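Local coordinates for protein orotidine 5'-phosphate decarboxylase (Methanocaldococcus jannaschii, PDB 4LUI) that probably catalyses the decarboxylation of orotidine 5'-monophosphate to uridine 5'-monophosphate, the last step of de novo UMP synthesis, as a homodimeric TIM-barrel enzyme, at residues 79-84 against 102-107; 164-169 against 183-188. All blocks are in the same frame, centred on the assembly; numbering follows the deposited sequence.

Interaction 1 (79-84 against 102-107); sequences DFKVAD and GIIVHG
V82 and V105 form the parallel bridge between strands 75-82 and 102-106, and the two hydrogen bonds beside it belong to V82. Its N donates to I104 O over 3.2 Å with 168° at the hydrogen, arriving in the carbonyl plane on a lone pair; its O accepts from H106 N at 2.9 Å. A bridging water donates to both V82 O and H106 O, so V82 O accepts from two donors. K81 N also lies near I104 O, but the angle is too poor for a bond.

K81 departs from strand geometry, with phi/psi of 46/46°. Its side chain bends at chi2 and chi4 and brings NZ back to D79, where OD1 is met on the syn side, somewhat out of the carboxylate plane, at 2.8 Å and OD2 more weakly. The other charges complete a network: D79 OD2 also pairs with K51, and K81 NZ with D84 of the second subunit. Such neighbours would be expected to hold both ends of the K81-D79 pair in place. I104 supplies the apolar flank, its CG2 and CD1 both resting on D79 OD1, with CD1 at 3.6 Å.

At the H106 ring, K81 O lies at the edge, near the ring plane, 3.4 Å from H106 CD2, while K81 CB approaches the same carbon. The ring's NE2 is hydrogen-bonded to A83 O of the second subunit. Beside the bridge, V82 CG2 meets I103 CD1 at 3.6 Å, the two side chains crossing at about a right angle.

Adjacent parallel strands joined through helix 86-97 make a right-handed beta-alpha-beta unit of the TIM barrel; at its C-terminal end the D-x-K-x-x-D sequence of OMP decarboxylases places K81, the predicted proton donor, in the active site.

Interaction 2 (164-169 against 183-188); sequences APSTRP and VITPGV
A164 and T185 meet at the C-terminal rim of the TIM barrel, where the loop after strand 161-163 runs on beside the neighbouring parallel strand 183-186. The backbone share of the contact is one nearly straight hydrogen bond: A164 N donates to I184 O at 3.2 Å. I184 also bonds to I162, so this link carries the sheet pairing one step past the end of strand 161-163.

Beyond that point, side-chain hydroxyls replace backbone donors. T185 OG1 gives its proton to A164 O at 2.8 Å; it is placed there by chi1 of -166°, which sets the hydroxyl opposite the backbone N. The T185 CA is close to the same oxygen, 3.4 Å from A164 O, as a CA-H...O contact. S166 N lies near T185 OG1 too, but the angle is poor and no bond is made.

Apolar contact is slight: A164 CB approaches V183 CG1 at 4.4 Å, on the side covered by helix 169-179 through I175 and L172. Van der Waals contact adds the P186 ring, which lies along the S166 hydroxyl with P186 CB and CD each 3.7 Å from S166 OG. P186 belongs to the predicted substrate-binding segment, and P165 packs on S135, another predicted substrate-binding residue.

The last link is the S166 hydroxyl: OG donates to P186 O over 2.7 Å, approaching at a C=O...OG angle of 131° and tilted 25° from the carbonyl plane.

Overall arrangement
Along the chain from the N terminus, interaction 1 comes first: after strand 75-82, the chain runs through helix 86-97 and returns at 102-107, closing a beta-alpha-beta loop of 17 intervening residues. Helix 111-124, strand 127-131, helix 147-157 and strand 161-163 follow before interaction 2 opens at 164-169; it closes across helix 169-179 on strand 183-186, with 13 residues between. The two loops are in series, neither nested nor crossed. Interaction 1 joins the third and fourth barrel strands, interaction 2 the loop after the sixth to the seventh. Their centres lie about 18 Å apart and their nearest atoms about 5 Å, without touching. Residues of both are predicted to bind substrate, but the second subunit touches interaction 1 alone.

Interaction 1 (79-84 against 102-107)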
loop_
_atom_site.group_PDB
_atom_site.type_symbol
_atom_site.label_atom_id
_atom_site.label_comp_id
_atom_site.label_asym_id
_atom_site.label_seq_id
_atom_site.Cartn_x
_atom_site.Cartn_y
_atom_site.Cartn_z
ATOM N N ASP B 79 3.887 1.833 8.101
ATOM C CA ASP B 79 2.501 2.039 7.716
ATOM C C ASP B 79 2.411 1.894 6.200
ATOM O O ASP B 79 2.373 2.882 5.461
ATOM C CB ASP B 79 2.029 3.415 8.177
ATOM C CG ASP B 79 0.534 3.610 8.017
ATOM O OD1 ASP B 79 -0.148 2.685 7.511
ATOM O OD2 ASP B 79 0.046 4.699 8.385
ATOM N N PHE B 80 2.400 0.641 5.748
ATOM C CA PHE B 80 2.508 0.338 4.323
ATOM C C PHE B 80 1.182 -0.117 3.716
ATOM O O PHE B 80 1.123 -0.440 2.519
ATOM C CB PHE B 80 3.558 -0.746 4.117
ATOM C CG PHE B 80 4.977 -0.254 4.226
ATOM C CD1 PHE B 80 5.257 1.078 4.501
ATOM C CD2 PHE B 80 6.033 -1.136 4.043
ATOM C CE1 PHE B 80 6.585 1.531 4.597
ATOM C CE2 PHE B 80 7.356 -0.695 4.120
ATOM C CZ PHE B 80 7.634 0.642 4.406
ATOM N N LYS B 81 0.138 -0.136 4.538
ATOM C CA LYS B 81 -1.216 -0.438 4.058
ATOM C C LYS B 81 -1.242 -1.665 3.135
ATOM O O LYS B 81 -1.852 -1.620 2.059
ATOM C CB LYS B 81 -1.785 0.766 3.286
ATOM C CG LYS B 81 -1.963 2.046 4.116
ATOM C CD LYS B 81 -2.778 1.799 5.375
ATOM C CE LYS B 81 -3.373 3.105 5.931
ATOM N NZ LYS B 81 -2.309 4.060 6.373
ATOM N N VAL B 82 -0.571 -2.737 3.542
ATOM C CA VAL B 82 -0.316 -3.872 2.655
ATOM C C VAL B 82 -1.644 -4.437 2.156
ATOM O O VAL B 82 -2.561 -4.677 2.947
ATOM C CB VAL B 82 0.478 -4.984 3.370
ATOM C CG1 VAL B 82 0.872 -6.052 2.381
ATOM C CG2 VAL B 82 1.731 -4.400 4.040
ATOM N N ALA B 83 -1.751 -4.616 0.846
ATOM C CA ALA B 83 -3.044 -4.879 0.246
ATOM C C ALA B 83 -2.904 -5.666 -1.046
ATOM O O ALA B 83 -3.476 -5.294 -2.067
ATOM C CB ALA B 83 -3.778 -3.551 -0.006
ATOM N N ASP B 84 -2.150 -6.763 -0.994
ATOM C CA ASP B 84 -1.949 -7.615 -2.164
ATOM C C ASP B 84 -2.333 -9.077 -1.895
ATOM O O ASP B 84 -2.888 -9.400 -0.848
ATOM C CB ASP B 84 -0.496 -7.499 -2.663
ATOM C CG ASP B 84 -0.391 -7.486 -4.175
ATOM O OD1 ASP B 84 -0.919 -8.426 -4.814
ATOM O OD2 ASP B 84 0.209 -6.525 -4.718
ATOM N N GLY B 102 7.071 -3.716 13.229
ATOM C CA GLY B 102 5.684 -4.029 12.956
ATOM C C GLY B 102 5.299 -3.472 11.605
ATOM O O GLY B 102 5.976 -2.599 11.061
ATOM N N ILE B 103 4.215 -4.003 11.056
ATOM C CA ILE B 103 3.752 -3.584 9.746
ATOM C C ILE B 103 2.227 -3.468 9.749
ATOM O O ILE B 103 1.532 -4.282 10.381
ATOM C CB ILE B 103 4.271 -4.566 8.657
ATOM C CG1 ILE B 103 3.950 -4.059 7.250
ATOM C CG2 ILE B 103 3.745 -5.988 8.884
ATOM C CD1 ILE B 103 4.555 -4.960 6.168
ATOM N N ILE B 104 1.716 -2.438 9.071
ATOM C CA ILE B 104 0.281 -2.193 8.999
ATOM C C ILE B 104 -0.269 -2.736 7.681
ATOM O O ILE B 104 0.270 -2.443 6.604
ATOM C CB ILE B 104 -0.040 -0.686 9.167
ATOM C CG1 ILE B 104 0.299 -0.251 10.599
ATOM C CG2 ILE B 104 -1.506 -0.409 8.849
ATOM C CD1 ILE B 104 0.302 1.256 10.811
ATOM N N VAL B 105 -1.321 -3.548 7.790
ATOM C CA VAL B 105 -1.945 -4.201 6.642
ATOM C C VAL B 105 -3.437 -3.862 6.546
ATOM O O VAL B 105 -4.082 -3.540 7.549
ATOM C CB VAL B 105 -1.777 -5.733 6.713
ATOM C CG1 VAL B 105 -0.304 -6.080 6.976
ATOM C CG2 VAL B 105 -2.652 -6.334 7.812
ATOM N N HIS B 106 -3.978 -3.907 5.332
ATOM C CA HIS B 106 -5.429 -3.836 5.153
ATOM C C HIS B 106 -6.044 -5.198 5.381
ATOM O O HIS B 106 -5.472 -6.217 4.997
ATOM C CB HIS B 106 -5.799 -3.357 3.739
ATOM C CG HIS B 106 -5.872 -1.865 3.607
ATOM N ND1 HIS B 106 -6.831 -1.108 4.244
ATOM C CD2 HIS B 106 -5.117 -0.994 2.896
ATOM C CE1 HIS B 106 -6.667 0.167 3.932
ATOM N NE2 HIS B 106 -5.621 0.264 3.130
ATOM N N GLY B 107 -7.199 -5.221 6.034
ATOM C CA GLY B 107 -7.969 -6.443 6.146
ATOM C C GLY B 107 -8.914 -6.636 4.967
ATOM O O GLY B 107 -9.413 -7.752 4.753
HETATM O O HOH W 1 -3.382 -7.320 3.412
#

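Interaction 2 (164-169 against 183-188)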
loop_
_atom_site.group_PDB
_atom_site.type_symbol
_atom_site.label_atom_id
_atom_site.label_comp_id
_atom_site.label_asym_id
_atom_site.label_seq_id
_atom_site.Cartn_x
_atom_site.Cartn_y
_atom_site.Cartn_z
ATOM N N ALA B 164 -7.651 2.570 13.815
ATOM C CA ALA B 164 -9.015 3.060 13.656
ATOM C C ALA B 164 -9.071 4.518 14.110
ATOM O O ALA B 164 -8.202 4.973 14.860
ATOM C CB ALA B 164 -9.994 2.196 14.456
ATOM N N PRO B 165 -10.066 5.271 13.623
ATOM C CA PRO B 165 -10.153 6.703 13.924
ATOM C C PRO B 165 -10.718 7.032 15.301
ATOM O O PRO B 165 -11.396 6.208 15.921
ATOM C CB PRO B 165 -11.125 7.224 12.851
ATOM C CG PRO B 165 -11.150 6.176 11.800
ATOM C CD PRO B 165 -10.993 4.892 12.543
ATOM N N SER B 166 -10.453 8.264 15.740
ATOM C CA SER B 166 -10.944 8.787 17.010
ATOM C C SER B 166 -11.886 9.985 16.804
ATOM O O SER B 166 -12.141 10.759 17.732
ATOM C CB SER B 166 -9.755 9.214 17.877
ATOM O OG SER B 166 -8.925 10.125 17.161
ATOM N N THR B 167 -12.409 10.127 15.591
ATOM C CA THR B 167 -13.333 11.224 15.281
ATOM C C THR B 167 -14.634 11.175 16.080
ATOM O O THR B 167 -15.291 12.203 16.270
ATOM C CB THR B 167 -13.660 11.278 13.782
ATOM O OG1 THR B 167 -14.200 10.021 13.364
ATOM C CG2 THR B 167 -12.412 11.582 12.978
ATOM N N ARG B 168 -15.010 9.980 16.529
ATOM C CA ARG B 168 -16.152 9.809 17.431
ATOM C C ARG B 168 -15.772 8.892 18.595
ATOM O O ARG B 168 -15.601 7.688 18.395
ATOM C CB ARG B 168 -17.364 9.218 16.688
ATOM C CG ARG B 168 -17.830 10.043 15.490
ATOM C CD ARG B 168 -19.142 9.501 14.906
ATOM N NE ARG B 168 -18.945 8.348 14.028
ATOM C CZ ARG B 168 -19.763 7.298 13.976
ATOM N NH1 ARG B 168 -20.829 7.234 14.766
ATOM N NH2 ARG B 168 -19.512 6.304 13.132
ATOM N N PRO B 169 -15.655 9.454 19.815
ATOM C CA PRO B 169 -15.281 8.655 20.992
ATOM C C PRO B 169 -16.213 7.471 21.191
ATOM O O PRO B 169 -15.766 6.368 21.517
ATOM C CB PRO B 169 -15.449 9.637 22.148
ATOM C CG PRO B 169 -15.189 10.994 21.511
ATOM C CD PRO B 169 -15.820 10.880 20.144
ATOM N N VAL B 183 -5.498 -0.606 20.158
ATOM C CA VAL B 183 -5.886 0.283 19.080
ATOM C C VAL B 183 -4.835 1.365 18.953
ATOM O O VAL B 183 -4.289 1.841 19.966
ATOM C CB VAL B 183 -7.247 0.941 19.372
ATOM C CG1 VAL B 183 -7.675 1.813 18.204
ATOM C CG2 VAL B 183 -8.289 -0.122 19.623
ATOM N N ILE B 184 -4.547 1.720 17.705
ATOM C CA ILE B 184 -3.669 2.825 17.341
ATOM C C ILE B 184 -4.568 3.875 16.678
ATOM O O ILE B 184 -5.208 3.597 15.660
ATOM C CB ILE B 184 -2.610 2.338 16.354
ATOM C CG1 ILE B 184 -1.735 1.267 17.025
ATOM C CG2 ILE B 184 -1.763 3.489 15.857
ATOM C CD1 ILE B 184 -0.989 0.373 16.028
ATOM N N THR B 185 -4.645 5.060 17.273
ATOM C CA THR B 185 -5.642 6.049 16.866
ATOM C C THR B 185 -5.094 7.473 17.037
ATOM O O THR B 185 -4.217 7.706 17.864
ATOM C CB THR B 185 -6.939 5.857 17.691
ATOM O OG1 THR B 185 -8.017 6.580 17.085
ATOM C CG2 THR B 185 -6.769 6.329 19.128
ATOM N N PRO B 186 -5.589 8.439 16.250
ATOM C CA PRO B 186 -5.039 9.787 16.457
ATOM C C PRO B 186 -5.365 10.349 17.831
ATOM O O PRO B 186 -6.486 10.196 18.312
ATOM C CB PRO B 186 -5.745 10.619 15.381
ATOM C CG PRO B 186 -6.064 9.634 14.317
ATOM C CD PRO B 186 -6.445 8.374 15.054
ATOM N N GLY B 187 -4.393 11.016 18.447
ATOM C CA GLY B 187 -4.582 11.570 19.773
ATOM C C GLY B 187 -4.872 13.055 19.729
ATOM O O GLY B 187 -5.222 13.663 20.744
ATOM N N VAL B 188 -4.718 13.638 18.546
ATOM C CA VAL B 188 -5.005 15.049 18.355
ATOM C C VAL B 188 -5.849 15.244 17.110
ATOM O O VAL B 188 -5.852 14.394 16.218
ATOM C CB VAL B 188 -3.711 15.897 18.243
ATOM C CG1 VAL B 188 -2.888 15.770 19.514
ATOM C CG2 VAL B 188 -2.896 15.487 17.024
#